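Local coordinates for protein CmeC (Campylobacter jejuni, PDB 4MT4) that forms a trimeric outer-membrane channel and, like its relatives in the outer membrane factor family, probably carries efflux substrates out of the cell, at residues B[387-391]-B[421-425]; B[14-20]-B[262-268]; B[183-187]-B[207-211]. All blocks are in the same frame, centred on the assembly; numbering follows the deposited sequence.

How the contacts relate
Contacts 1 and 3 are similar antiparallel helix pairings: 387-391 with 421-425 joins helices 339-405 and 411-445, while 183-187 with 207-211 joins helices 129-195 and 201-236. Within one chain their centres lie about 21 Å apart and their nearest atoms about 8 Å, without touching. Across the trimer they do come together, because R208 of a second subunit, the counterpart of R208 of contact 3, packs on A388 of contact 1. Contact 2 joins two loops against helix 339-405, which also supplies 387-391; its centre lies about 36 Å from that of contact 1 and about 54 Å from that of contact 3. The lipid site at C1, I124, D125 and L126 includes no residue of the three contacts.

Contact 1: residues B[387-391]-B[421-425]; sequences QASEQ and WLNAA
The side chain of E390 overlaps the turn of helix carrying W421, A424 and A425, and takes part in most of the touches. Its CG rests 3.8 Å from A425 CA, and its CB is 3.8 Å from A424 O, so the aliphatic part of the glutamate lies mainly over backbone, with the methyls of A424 and A425 a little farther off. The reverse fit is made by A424, whose methyl CB points at the partner helix and comes to 3.7 Å from E390 CA. S389 stands farther off, its OG 4.3 Å from A424 CB.

Beyond CG the glutamate bends (chi2 -96°), which lays its carboxylate alongside the indole of W421; the two side chains point the same way, with their planes 28° apart. OE2 meets the indole at its edge and takes a nearly straight but weak hydrogen bond from NE1, 3.4 Å from W421 NE1 to E390 OE2. The other oxygen is held more closely from within its own helix: Q391 NE2 donates to E390 OE1 at 2.9 Å, on the syn side though out of the carboxylate plane. The two N-H groups, one bond weak, restrain the rotation of the carboxylate.

W421 also packs on K394 and meets the ring of Y397, while L422 points away from this partner, and its side chain packs on helices 129-195 and 201-236. A388 and S389 lie against R208 and E212 of the second subunit. The two short helical segments run at 160° to each other, 8.6 Å apart at their axes, and a small alanine sits where the backbones draw near. This is the close antiparallel pairing of a helical hairpin, as in the long coiled coils that build the alpha-helical tunnel of outer membrane factors.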
loop_
_atom_site.group_PDB
_atom_site.type_symbol
_atom_site.label_atom_id
_atom_site.label_comp_id
_atom_site.label_asym_id
_atom_site.label_seq_id
_atom_site.Cartn_x
_atom_site.Cartn_y
_atom_site.Cartn_z
ATOM N N GLN B 387 -0.958 -22.751 -31.805
ATOM C CA GLN B 387 -0.971 -22.519 -33.244
ATOM C C GLN B 387 -1.499 -23.744 -33.979
ATOM O O GLN B 387 -2.330 -23.630 -34.880
ATOM C CB GLN B 387 0.428 -22.166 -33.750
ATOM C CG GLN B 387 0.471 -21.761 -35.214
ATOM C CD GLN B 387 1.872 -21.420 -35.684
ATOM O OE1 GLN B 387 2.824 -22.154 -35.421
ATOM N NE2 GLN B 387 2.006 -20.295 -36.378
ATOM N N ALA B 388 -1.011 -24.916 -33.586
ATOM C CA ALA B 388 -1.443 -26.168 -34.197
ATOM C C ALA B 388 -2.896 -26.471 -33.844
ATOM O O ALA B 388 -3.650 -26.982 -34.670
ATOM C CB ALA B 388 -0.539 -27.310 -33.764
ATOM N N SER B 389 -3.280 -26.147 -32.612
ATOM C CA SER B 389 -4.651 -26.347 -32.155
ATOM C C SER B 389 -5.626 -25.506 -32.973
ATOM O O SER B 389 -6.673 -25.990 -33.397
ATOM C CB SER B 389 -4.782 -26.002 -30.670
ATOM O OG SER B 389 -6.137 -26.047 -30.252
ATOM N N GLU B 390 -5.267 -24.245 -33.196
ATOM C CA GLU B 390 -6.100 -23.326 -33.962
ATOM C C GLU B 390 -6.233 -23.777 -35.417
ATOM O O GLU B 390 -7.296 -23.634 -36.024
ATOM C CB GLU B 390 -5.525 -21.908 -33.891
ATOM C CG GLU B 390 -6.296 -20.874 -34.699
ATOM C CD GLU B 390 -5.695 -20.639 -36.070
ATOM O OE1 GLU B 390 -4.452 -20.696 -36.198
ATOM O OE2 GLU B 390 -6.466 -20.396 -37.023
ATOM N N GLN B 391 -5.154 -24.324 -35.969
ATOM C CA GLN B 391 -5.169 -24.805 -37.345
ATOM C C GLN B 391 -6.033 -26.051 -37.495
ATOM O O GLN B 391 -6.728 -26.217 -38.494
ATOM C CB GLN B 391 -3.748 -25.092 -37.832
ATOM C CG GLN B 391 -2.981 -23.843 -38.226
ATOM C CD GLN B 391 -3.730 -23.002 -39.241
ATOM O OE1 GLN B 391 -3.938 -23.422 -40.381
ATOM N NE2 GLN B 391 -4.156 -21.814 -38.828
ATOM N N TRP B 421 -13.395 -23.148 -33.135
ATOM C CA TRP B 421 -12.356 -22.446 -33.882
ATOM C C TRP B 421 -12.111 -21.069 -33.275
ATOM O O TRP B 421 -10.966 -20.650 -33.103
ATOM C CB TRP B 421 -12.738 -22.314 -35.357
ATOM C CG TRP B 421 -11.739 -21.539 -36.173
ATOM C CD1 TRP B 421 -10.395 -21.445 -35.954
ATOM C CD2 TRP B 421 -12.011 -20.737 -37.331
ATOM N NE1 TRP B 421 -9.814 -20.641 -36.905
ATOM C CE2 TRP B 421 -10.784 -20.194 -37.762
ATOM C CE3 TRP B 421 -13.173 -20.428 -38.046
ATOM C CZ2 TRP B 421 -10.686 -19.360 -38.874
ATOM C CZ3 TRP B 421 -13.073 -19.600 -39.151
ATOM C CH2 TRP B 421 -11.838 -19.077 -39.553
ATOM N N LEU B 422 -13.200 -20.373 -32.959
ATOM C CA LEU B 422 -13.126 -19.057 -32.339
ATOM C C LEU B 422 -12.366 -19.116 -31.018
ATOM O O LEU B 422 -11.496 -18.287 -30.756
ATOM C CB LEU B 422 -14.529 -18.494 -32.110
ATOM C CG LEU B 422 -14.608 -17.118 -31.447
ATOM C CD1 LEU B 422 -13.984 -16.056 -32.338
ATOM C CD2 LEU B 422 -16.048 -16.765 -31.108
ATOM N N ASN B 423 -12.701 -20.107 -30.195
ATOM C CA ASN B 423 -12.025 -20.313 -28.920
ATOM C C ASN B 423 -10.537 -20.574 -29.112
ATOM O O ASN B 423 -9.701 -20.040 -28.385
ATOM C CB ASN B 423 -12.669 -21.473 -28.157
ATOM C CG ASN B 423 -14.097 -21.174 -27.737
ATOM O OD1 ASN B 423 -14.646 -20.126 -28.073
ATOM N ND2 ASN B 423 -14.706 -22.100 -27.004
ATOM N N ALA B 424 -10.215 -21.397 -30.105
ATOM C CA ALA B 424 -8.830 -21.738 -30.409
ATOM C C ALA B 424 -8.077 -20.541 -30.981
ATOM O O ALA B 424 -6.883 -20.375 -30.739
ATOM C CB ALA B 424 -8.776 -22.911 -31.377
ATOM N N ALA B 425 -8.783 -19.709 -31.739
ATOM C CA ALA B 425 -8.182 -18.520 -32.330
ATOM C C ALA B 425 -7.859 -17.487 -31.257
ATOM O O ALA B 425 -6.792 -16.868 -31.277
ATOM C CB ALA B 425 -9.103 -17.923 -33.382
#

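Contact 2: residues B[14-20]-B[262-268]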
loop_
_atom_site.group_PDB
_atom_site.type_symbol
_atom_site.label_atom_id
_atom_site.label_comp_id
_atom_site.label_asym_id
_atom_site.label_seq_id
_atom_site.Cartn_x
_atom_site.Cartn_y
_atom_site.Cartn_z
ATOM N N TYR B 14 25.733 -19.045 -5.463
ATOM C CA TYR B 14 24.792 -19.764 -6.313
ATOM C C TYR B 14 25.501 -20.351 -7.530
ATOM O O TYR B 14 26.566 -19.876 -7.927
ATOM C CB TYR B 14 23.651 -18.842 -6.754
ATOM C CG TYR B 14 24.106 -17.607 -7.502
ATOM C CD1 TYR B 14 24.449 -16.444 -6.819
ATOM C CD2 TYR B 14 24.187 -17.599 -8.889
ATOM C CE1 TYR B 14 24.864 -15.314 -7.497
ATOM C CE2 TYR B 14 24.602 -16.474 -9.574
ATOM C CZ TYR B 14 24.940 -15.333 -8.873
ATOM O OH TYR B 14 25.353 -14.207 -9.549
ATOM N N SER B 15 24.911 -21.388 -8.114
ATOM C CA SER B 15 25.480 -22.025 -9.294
ATOM C C SER B 15 24.824 -21.493 -10.561
ATOM O O SER B 15 23.635 -21.178 -10.566
ATOM C CB SER B 15 25.317 -23.543 -9.215
ATOM O OG SER B 15 25.862 -24.053 -8.011
ATOM N N ILE B 16 25.601 -21.390 -11.634
ATOM C CA ILE B 16 25.067 -20.940 -12.916
ATOM C C ILE B 16 24.658 -22.131 -13.779
ATOM O O ILE B 16 25.283 -23.191 -13.733
ATOM C CB ILE B 16 26.083 -20.069 -13.688
ATOM C CG1 ILE B 16 27.353 -20.862 -13.997
ATOM C CG2 ILE B 16 26.413 -18.806 -12.903
ATOM C CD1 ILE B 16 28.382 -20.079 -14.778
ATOM N N ASP B 17 23.601 -21.948 -14.564
ATOM C CA ASP B 17 23.074 -23.019 -15.404
ATOM C C ASP B 17 22.221 -22.445 -16.528
ATOM O O ASP B 17 21.113 -21.966 -16.291
ATOM C CB ASP B 17 22.258 -24.006 -14.566
ATOM C CG ASP B 17 21.582 -25.070 -15.408
ATOM O OD1 ASP B 17 22.177 -25.504 -16.416
ATOM O OD2 ASP B 17 20.453 -25.472 -15.059
ATOM N N ASN B 18 22.739 -22.509 -17.750
ATOM C CA ASN B 18 22.101 -21.871 -18.897
ATOM C C ASN B 18 21.027 -22.726 -19.561
ATOM O O ASN B 18 20.518 -22.382 -20.628
ATOM C CB ASN B 18 23.160 -21.490 -19.927
ATOM C CG ASN B 18 24.111 -20.431 -19.412
ATOM O OD1 ASN B 18 23.786 -19.245 -19.409
ATOM N ND2 ASN B 18 25.290 -20.853 -18.972
ATOM N N LYS B 19 20.687 -23.838 -18.922
ATOM C CA LYS B 19 19.649 -24.729 -19.428
ATOM C C LYS B 19 18.327 -24.495 -18.712
ATOM O O LYS B 19 17.299 -25.057 -19.080
ATOM C CB LYS B 19 20.081 -26.187 -19.274
ATOM C CG LYS B 19 21.244 -26.553 -20.169
ATOM C CD LYS B 19 20.890 -26.321 -21.626
ATOM C CE LYS B 19 20.085 -27.471 -22.213
ATOM N NZ LYS B 19 19.905 -27.309 -23.684
ATOM N N LEU B 20 18.366 -23.645 -17.692
ATOM C CA LEU B 20 17.204 -23.394 -16.851
ATOM C C LEU B 20 16.058 -22.763 -17.636
ATOM O O LEU B 20 14.891 -23.073 -17.402
ATOM C CB LEU B 20 17.588 -22.500 -15.671
ATOM C CG LEU B 20 16.463 -22.137 -14.698
ATOM C CD1 LEU B 20 15.806 -23.390 -14.138
ATOM C CD2 LEU B 20 16.987 -21.256 -13.575
ATOM N N THR B 262 19.274 -17.343 -20.683
ATOM C CA THR B 262 18.535 -18.575 -20.441
ATOM C C THR B 262 18.933 -19.159 -19.092
ATOM O O THR B 262 18.385 -20.166 -18.647
ATOM C CB THR B 262 18.787 -19.617 -21.544
ATOM O OG1 THR B 262 20.168 -19.998 -21.540
ATOM C CG2 THR B 262 18.425 -19.051 -22.910
ATOM N N GLY B 263 19.902 -18.514 -18.453
ATOM C CA GLY B 263 20.362 -18.903 -17.134
ATOM C C GLY B 263 20.715 -17.665 -16.331
ATOM O O GLY B 263 20.851 -16.579 -16.893
ATOM N N ILE B 264 20.863 -17.819 -15.020
ATOM C CA ILE B 264 21.155 -16.673 -14.168
ATOM C C ILE B 264 22.580 -16.173 -14.409
ATOM O O ILE B 264 23.493 -16.955 -14.675
ATOM C CB ILE B 264 20.948 -17.010 -12.672
ATOM C CG1 ILE B 264 21.014 -15.740 -11.819
ATOM C CG2 ILE B 264 21.948 -18.060 -12.198
ATOM C CD1 ILE B 264 20.487 -15.918 -10.419
ATOM N N SER B 265 22.756 -14.858 -14.342
ATOM C CA SER B 265 24.057 -14.244 -14.574
ATOM C C SER B 265 24.975 -14.413 -13.369
ATOM O O SER B 265 24.511 -14.576 -12.241
ATOM C CB SER B 265 23.892 -12.760 -14.902
ATOM O OG SER B 265 25.149 -12.124 -15.030
ATOM N N SER B 266 26.281 -14.368 -13.614
ATOM C CA SER B 266 27.262 -14.498 -12.544
ATOM C C SER B 266 27.460 -13.167 -11.828
ATOM O O SER B 266 28.085 -13.104 -10.769
ATOM C CB SER B 266 28.596 -15.004 -13.095
ATOM O OG SER B 266 29.162 -14.070 -13.996
ATOM N N THR B 267 26.919 -12.106 -12.419
ATOM C CA THR B 267 27.003 -10.767 -11.849
ATOM C C THR B 267 25.618 -10.147 -11.687
ATOM O O THR B 267 25.427 -8.959 -11.936
ATOM C CB THR B 267 27.861 -9.834 -12.724
ATOM O OG1 THR B 267 27.315 -9.783 -14.048
ATOM C CG2 THR B 267 29.297 -10.331 -12.795
ATOM N N ILE B 268 24.655 -10.959 -11.264
ATOM C CA ILE B 268 23.267 -10.521 -11.147
ATOM C C ILE B 268 23.099 -9.448 -10.066
ATOM O O ILE B 268 22.185 -8.623 -10.131
ATOM C CB ILE B 268 22.332 -11.718 -10.847
ATOM C CG1 ILE B 268 20.863 -11.299 -10.939
ATOM C CG2 ILE B 268 22.644 -12.323 -9.487
ATOM C CD1 ILE B 268 20.469 -10.766 -12.295
HETATM O O HOH W 1 20.380 -20.317 -14.104
#
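T262 OG1 is gripped twice: it donates to the carbonyl of N18, with 2.6 Å between T262 OG1 and N18 O, and it accepts from the backbone N of T29. The hydroxyl thereby ties the 262-268 loop to the type I turn D17-L20. One residue on, G263 lets the two backbones come very near, so that G263 CA lies 3.3 Å from D17 O in a CA-H...O contact. D17 O also accepts a bond from a water, which in turn takes the N-H of I264 (2.7 Å from I264 N to the water oxygen), bridging the two segments where no direct backbone bond joins them. N18 OD1, by contrast, is buried beside G263 without a partner in the model.

Neither segment is regular helix or strand. The N-terminal stretch runs along the helical body of the outer membrane factor fold, laid here over the loop that leads toward helix 273-293, and both rest on helix 339-405 through I264, I268 and L20. A second subunit closes in as well, its N241 and Y245 hydrogen-bonding the backbone of S15.

At the far end Y14, with CG between the backbone N and the carbonyl carbon (chi1 58°), brings the edge of its ring to the loop at S265 O. Its hydroxyl donates there at 2.8 Å from Y14 OH to S265 O, with the donor tilted 15° from the carbonyl plane. Two methyls steady the ring obliquely: I264 CG2, 4.0 Å from Y14 CD2, and I268 CG2, 3.8 Å from Y14 CZ. F366 meets it edge-to-face. Within the loop, S265 OG makes an ST turn by accepting from T267 N, and is also hydrogen-bonded to Q271 OE1.

Contact 3: residues B[183-187]-B[207-211]; sequences AKEIY and ARANL
Y187 leans across A207 and R208, and L211 packs against A183 and K184, within an antiparallel helical hairpin in which the short segments run at 160° with axes 8.7 Å apart. It belongs to the helical tunnel of the outer membrane factor fold, and 207-211 lies in a predicted coiled coil.

Among the apolar contacts, L211 CD2 presses on the opposite backbone, 3.6 Å from K184 CA. Y187 CB faces L211 CG, and the ring's CD1 comes to 4.1 Å from A207 CB. I186 only grazes A207, and reaches on to Y414 and L415 of helix 411-445. R208 CB sits 3.5 Å from Y187 CE1.

Polar links are two: a water bridge and one weak hydrogen bond. The water between the helices donates to A183 O and to A207 O, and accepts from N210 ND2 at 2.9 Å. With chi1 at -180°, the amide of N210 reaches this water, and N210 ND2 also lies 3.6 Å from A183 CB. Y187 and R208 cross obliquely, ring and guanidinium planes 66° apart, and the weak, bent hydrogen bond runs 3.3 Å from R208 NE to Y187 OH.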
loop_
_atom_site.group_PDB
_atom_site.type_symbol
_atom_site.label_atom_id
_atom_site.label_comp_id
_atom_site.label_asym_id
_atom_site.label_seq_id
_atom_site.Cartn_x
_atom_site.Cartn_y
_atom_site.Cartn_z
ATOM N N ALA B 183 -22.231 -14.779 -37.919
ATOM C CA ALA B 183 -23.295 -15.287 -37.061
ATOM C C ALA B 183 -24.602 -14.568 -37.364
ATOM O O ALA B 183 -25.685 -15.140 -37.232
ATOM C CB ALA B 183 -22.927 -15.127 -35.598
ATOM N N LYS B 184 -24.492 -13.306 -37.766
ATOM C CA LYS B 184 -25.658 -12.529 -38.159
ATOM C C LYS B 184 -26.170 -13.011 -39.511
ATOM O O LYS B 184 -27.375 -13.040 -39.759
ATOM C CB LYS B 184 -25.320 -11.040 -38.223
ATOM C CG LYS B 184 -26.532 -10.141 -38.389
ATOM C CD LYS B 184 -26.254 -9.013 -39.367
ATOM C CE LYS B 184 -25.071 -8.167 -38.927
ATOM N NZ LYS B 184 -24.783 -7.082 -39.906
ATOM N N GLU B 185 -25.237 -13.388 -40.379
ATOM C CA GLU B 185 -25.578 -13.928 -41.688
ATOM C C GLU B 185 -26.246 -15.289 -41.547
ATOM O O GLU B 185 -27.177 -15.610 -42.282
ATOM C CB GLU B 185 -24.330 -14.039 -42.567
ATOM C CG GLU B 185 -24.584 -14.638 -43.945
ATOM C CD GLU B 185 -25.488 -13.773 -44.806
ATOM O OE1 GLU B 185 -25.555 -12.549 -44.563
ATOM O OE2 GLU B 185 -26.133 -14.318 -45.727
ATOM N N ILE B 186 -25.763 -16.085 -40.600
ATOM C CA ILE B 186 -26.346 -17.393 -40.326
ATOM C C ILE B 186 -27.805 -17.254 -39.898
ATOM O O ILE B 186 -28.675 -17.979 -40.381
ATOM C CB ILE B 186 -25.554 -18.146 -39.237
ATOM C CG1 ILE B 186 -24.203 -18.610 -39.785
ATOM C CG2 ILE B 186 -26.345 -19.340 -38.724
ATOM C CD1 ILE B 186 -23.297 -19.225 -38.739
ATOM N N TYR B 187 -28.068 -16.306 -39.006
ATOM C CA TYR B 187 -29.424 -16.076 -38.522
ATOM C C TYR B 187 -30.331 -15.536 -39.626
ATOM O O TYR B 187 -31.500 -15.910 -39.711
ATOM C CB TYR B 187 -29.419 -15.114 -37.333
ATOM C CG TYR B 187 -30.810 -14.755 -36.864
ATOM C CD1 TYR B 187 -31.577 -15.666 -36.152
ATOM C CD2 TYR B 187 -31.360 -13.511 -37.144
ATOM C CE1 TYR B 187 -32.852 -15.349 -35.728
ATOM C CE2 TYR B 187 -32.633 -13.183 -36.724
ATOM C CZ TYR B 187 -33.375 -14.105 -36.016
ATOM O OH TYR B 187 -34.646 -13.785 -35.593
ATOM N N ALA B 207 -30.047 -20.477 -33.944
ATOM C CA ALA B 207 -29.344 -19.475 -34.735
ATOM C C ALA B 207 -29.413 -18.111 -34.056
ATOM O O ALA B 207 -28.475 -17.316 -34.137
ATOM C CB ALA B 207 -29.926 -19.401 -36.140
ATOM N N ARG B 208 -30.528 -17.850 -33.381
ATOM C CA ARG B 208 -30.720 -16.584 -32.686
ATOM C C ARG B 208 -29.915 -16.537 -31.390
ATOM O O ARG B 208 -29.297 -15.520 -31.072
ATOM C CB ARG B 208 -32.203 -16.352 -32.394
ATOM C CG ARG B 208 -32.484 -15.131 -31.534
ATOM C CD ARG B 208 -33.803 -14.472 -31.905
ATOM N NE ARG B 208 -33.593 -13.169 -32.530
ATOM C CZ ARG B 208 -33.527 -12.022 -31.863
ATOM N NH1 ARG B 208 -33.661 -12.010 -30.543
ATOM N NH2 ARG B 208 -33.329 -10.883 -32.513
ATOM N N ALA B 209 -29.927 -17.641 -30.649
ATOM C CA ALA B 209 -29.141 -17.758 -29.424
ATOM C C ALA B 209 -27.660 -17.586 -29.731
ATOM O O ALA B 209 -26.926 -16.950 -28.976
ATOM C CB ALA B 209 -29.394 -19.100 -28.751
ATOM N N ASN B 210 -27.232 -18.157 -30.851
ATOM C CA ASN B 210 -25.852 -18.042 -31.299
ATOM C C ASN B 210 -25.507 -16.605 -31.683
ATOM O O ASN B 210 -24.404 -16.131 -31.420
ATOM C CB ASN B 210 -25.602 -18.982 -32.480
ATOM C CG ASN B 210 -24.180 -18.912 -32.989
ATOM O OD1 ASN B 210 -23.276 -19.531 -32.426
ATOM N ND2 ASN B 210 -23.971 -18.162 -34.065
ATOM N N LEU B 211 -26.467 -15.919 -32.294
ATOM C CA LEU B 211 -26.292 -14.532 -32.707
ATOM C C LEU B 211 -26.101 -13.622 -31.492
ATOM O O LEU B 211 -25.173 -12.812 -31.454
ATOM C CB LEU B 211 -27.494 -14.074 -33.541
ATOM C CG LEU B 211 -27.425 -12.831 -34.442
ATOM C CD1 LEU B 211 -28.430 -11.783 -33.980
ATOM C CD2 LEU B 211 -26.021 -12.234 -34.540
HETATM O O HOH W 2 -26.131 -17.148 -35.725
#